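Local coordinates for protein lipocalin (Argas monolakensis, PDB 3BRN) that probably binds biogenic amines in the cavity of its lipocalin beta barrel, and is seen here holding serotonin, at residues A[30-34]-A[35-39]. Residues are numbered along the deposited sequence; the frame is centred on the assembly and turned at random.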
ATOM      1  N   ARG A  30      -6.824  -0.356  -0.057  1.00 28.66           N
ATOM      2  CA  ARG A  30      -8.151  -0.112   0.497  1.00 31.40           C
ATOM      3  C   ARG A  30      -8.961   0.898  -0.315  1.00 35.45           C
ATOM      4  O   ARG A  30     -10.156   0.701  -0.550  1.00 35.15           O
ATOM      5  CB  ARG A  30      -8.040   0.326   1.967  1.00 28.26           C
ATOM      6  CG  ARG A  30      -9.363   0.682   2.657  1.00 30.34           C
ATOM      7  CD  ARG A  30     -10.371  -0.485   2.670  1.00 28.30           C
ATOM      8  NE  ARG A  30     -11.650  -0.072   3.247  1.00 33.59           N
ATOM      9  CZ  ARG A  30     -12.562   0.664   2.615  1.00 28.35           C
ATOM     10  NH1 ARG A  30     -12.371   1.052   1.361  1.00 37.30           N
ATOM     11  NH2 ARG A  30     -13.679   1.003   3.234  1.00 36.48           N
ATOM     12  N   LYS A  31      -8.352   2.040  -0.630  1.00 32.54           N
ATOM     13  CA  LYS A  31      -9.028   3.060  -1.450  1.00 32.27           C
ATOM     14  C   LYS A  31      -8.018   3.630  -2.424  1.00 33.52           C
ATOM     15  O   LYS A  31      -6.869   3.823  -2.054  1.00 29.57           O
ATOM     16  CB  LYS A  31      -9.552   4.212  -0.579  1.00 34.17           C
ATOM     17  CG  LYS A  31     -10.489   3.808   0.560  1.00 37.03           C
ATOM     18  CD  LYS A  31     -11.012   5.031   1.291  1.00 39.24           C
ATOM     19  CE  LYS A  31     -11.901   4.642   2.471  1.00 44.39           C
ATOM     20  NZ  LYS A  31     -11.965   5.736   3.472  1.00 45.83           N
ATOM     21  N   THR A  32      -8.495   4.086  -3.586  1.00 31.17           N
ATOM     22  CA  THR A  32      -7.628   4.763  -4.557  1.00 35.67           C
ATOM     23  C   THR A  32      -8.427   5.795  -5.355  1.00 33.93           C
ATOM     24  O   THR A  32      -9.655   5.700  -5.447  1.00 32.01           O
ATOM     25  CB  THR A  32      -6.918   3.738  -5.507  1.00 31.12           C
ATOM     26  OG1 THR A  32      -6.113   4.433  -6.465  1.00 34.29           O
ATOM     27  CG2 THR A  32      -7.935   2.867  -6.257  1.00 32.33           C
ATOM     28  N   THR A  33      -7.751   6.838  -5.837  1.00 34.97           N
ATOM     29  CA  THR A  33      -8.379   7.780  -6.763  1.00 30.51           C
ATOM     30  C   THR A  33      -8.211   7.322  -8.212  1.00 36.45           C
ATOM     31  O   THR A  33      -8.610   8.026  -9.134  1.00 34.70           O
ATOM     32  CB  THR A  33      -7.823   9.221  -6.606  1.00 32.73           C
ATOM     33  OG1 THR A  33      -6.406   9.213  -6.831  1.00 30.88           O
ATOM     34  CG2 THR A  33      -8.121   9.760  -5.178  1.00 28.54           C
ATOM     35  N   LYS A  34      -7.543   6.192  -8.428  1.00 34.24           N
ATOM     36  CA  LYS A  34      -7.462   5.662  -9.787  1.00 35.95           C
ATOM     37  C   LYS A  34      -8.579   4.629  -9.995  1.00 41.72           C
ATOM     38  O   LYS A  34      -8.699   3.681  -9.212  1.00 38.35           O
ATOM     39  CB  LYS A  34      -6.093   5.010 -10.030  1.00 38.25           C
ATOM     40  CG  LYS A  34      -5.994   4.195 -11.319  1.00 33.30           C
ATOM     41  CD  LYS A  34      -4.572   3.702 -11.544  1.00 37.05           C
ATOM     42  CE  LYS A  34      -4.524   2.534 -12.531  1.00 54.57           C
ATOM     43  NZ  LYS A  34      -3.144   1.957 -12.643  1.00 61.67           N
ATOM     44  N   PRO A  35      -9.378   4.793 -11.062  1.00 39.34           N
ATOM     45  CA  PRO A  35     -10.440   3.840 -11.373  1.00 44.53           C
ATOM     46  C   PRO A  35      -9.916   2.605 -12.113  1.00 44.78           C
ATOM     47  O   PRO A  35      -8.805   2.623 -12.652  1.00 47.60           O
ATOM     48  CB  PRO A  35     -11.366   4.651 -12.286  1.00 48.08           C
ATOM     49  CG  PRO A  35     -10.432   5.565 -13.013  1.00 47.17           C
ATOM     50  CD  PRO A  35      -9.320   5.893 -12.040  1.00 46.27           C
ATOM     51  N   GLY A  36     -10.652   1.502 -12.003  1.00 51.74           N
ATOM     52  CA  GLY A  36     -10.352   0.291 -12.758  1.00 46.08           C
ATOM     53  C   GLY A  36      -9.316  -0.634 -12.149  1.00 49.44           C
ATOM     54  O   GLY A  36      -8.829  -1.545 -12.820  1.00 47.66           O
ATOM     55  N   THR A  37      -8.979  -0.437 -10.880  1.00 45.18           N
ATOM     56  CA  THR A  37      -7.984  -1.311 -10.261  1.00 52.12           C
ATOM     57  C   THR A  37      -8.583  -2.666  -9.832  1.00 52.21           C
ATOM     58  O   THR A  37      -9.757  -2.747  -9.464  1.00 54.17           O
ATOM     59  CB  THR A  37      -7.186  -0.607  -9.124  1.00 45.67           C
ATOM     60  OG1 THR A  37      -8.053  -0.297  -8.028  1.00 50.61           O
ATOM     61  CG2 THR A  37      -6.595   0.693  -9.642  1.00 50.74           C
ATOM     62  N   PRO A  38      -7.802  -3.749  -9.965  1.00 52.09           N
ATOM     63  CA  PRO A  38      -8.314  -5.085  -9.637  1.00 51.63           C
ATOM     64  C   PRO A  38      -8.816  -5.166  -8.190  1.00 51.95           C
ATOM     65  O   PRO A  38      -8.202  -4.597  -7.292  1.00 50.66           O
ATOM     66  CB  PRO A  38      -7.089  -5.988  -9.825  1.00 53.12           C
ATOM     67  CG  PRO A  38      -6.122  -5.192 -10.646  1.00 55.24           C
ATOM     68  CD  PRO A  38      -6.372  -3.762 -10.310  1.00 53.42           C
ATOM     69  N   GLU A  39      -9.970  -5.799  -7.986  1.00 46.85           N
ATOM     70  CA  GLU A  39     -10.520  -6.020  -6.649  1.00 44.80           C
ATOM     71  C   GLU A  39      -9.512  -6.782  -5.796  1.00 40.88           C
ATOM     72  O   GLU A  39      -8.785  -7.634  -6.306  1.00 37.29           O
ATOM     73  CB  GLU A  39     -11.826  -6.841  -6.749  1.00 49.99           C
ATOM     74  CG  GLU A  39     -11.715  -8.033  -7.703  1.00 46.83           C
ATOM     75  CD  GLU A  39     -12.889  -9.032  -7.635  1.00 54.44           C
ATOM     76  OE1 GLU A  39     -14.018  -8.669  -7.214  1.00 41.06           O
ATOM     77  OE2 GLU A  39     -12.676 -10.189  -8.065  1.00 48.36           O
TER
HETATM   78  O   HOH W   1     -10.072   1.343  -8.942  1.00 36.18           O
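A single water joins the backbones of Lys34 and Thr37 in the loop that follows strand 26-32: it donates to Lys34 O at 2.7 Å and accepts from Thr37 N at 2.8 Å. Beside this bridge the Thr37 methyl CG2 stands 3.7 Å from Lys34 O and lies across the lysine chain, 3.9 Å from Lys34 CG. That chain starts with CG anti to the backbone N (chi1 169°) and stays extended, running past the methyl to end in a salt bridge from NZ to Asp112. On its way, Lys34 CG also comes within 3.5 Å of Pro35 O. Thr32 and Thr37 point their side chains at each other, with Thr32 CG2 3.6 Å from Thr37 OG1. The Thr37 hydroxyl, between its own N and carbonyl carbon (chi1 66°), faces the Thr32 methyl and is also hydrogen-bonded to Thr148 OG1. The other branch of Thr32, OG1, accepts from Lys34 N at 3.0 Å with a nearly straight 167° angle, an ST turn just where strand 26-32 ends. Gly36 carries the chain round with a positive phi. In the barrel the loop joins strand 26-32 to strand 42-44; the Thr32 side chain is about 10 Å from the bound serotonin, and none of the residues lining the serotonin pocket belongs to this turn. Across the turn, then, solvent makes the polar link between the two backbones and the direct side-chain contacts are van der Waals contacts of methyl and methylene groups, some against oxygen, while the Thr37 hydroxyl and the Lys34 ammonium are bonded to Thr148 and Asp112.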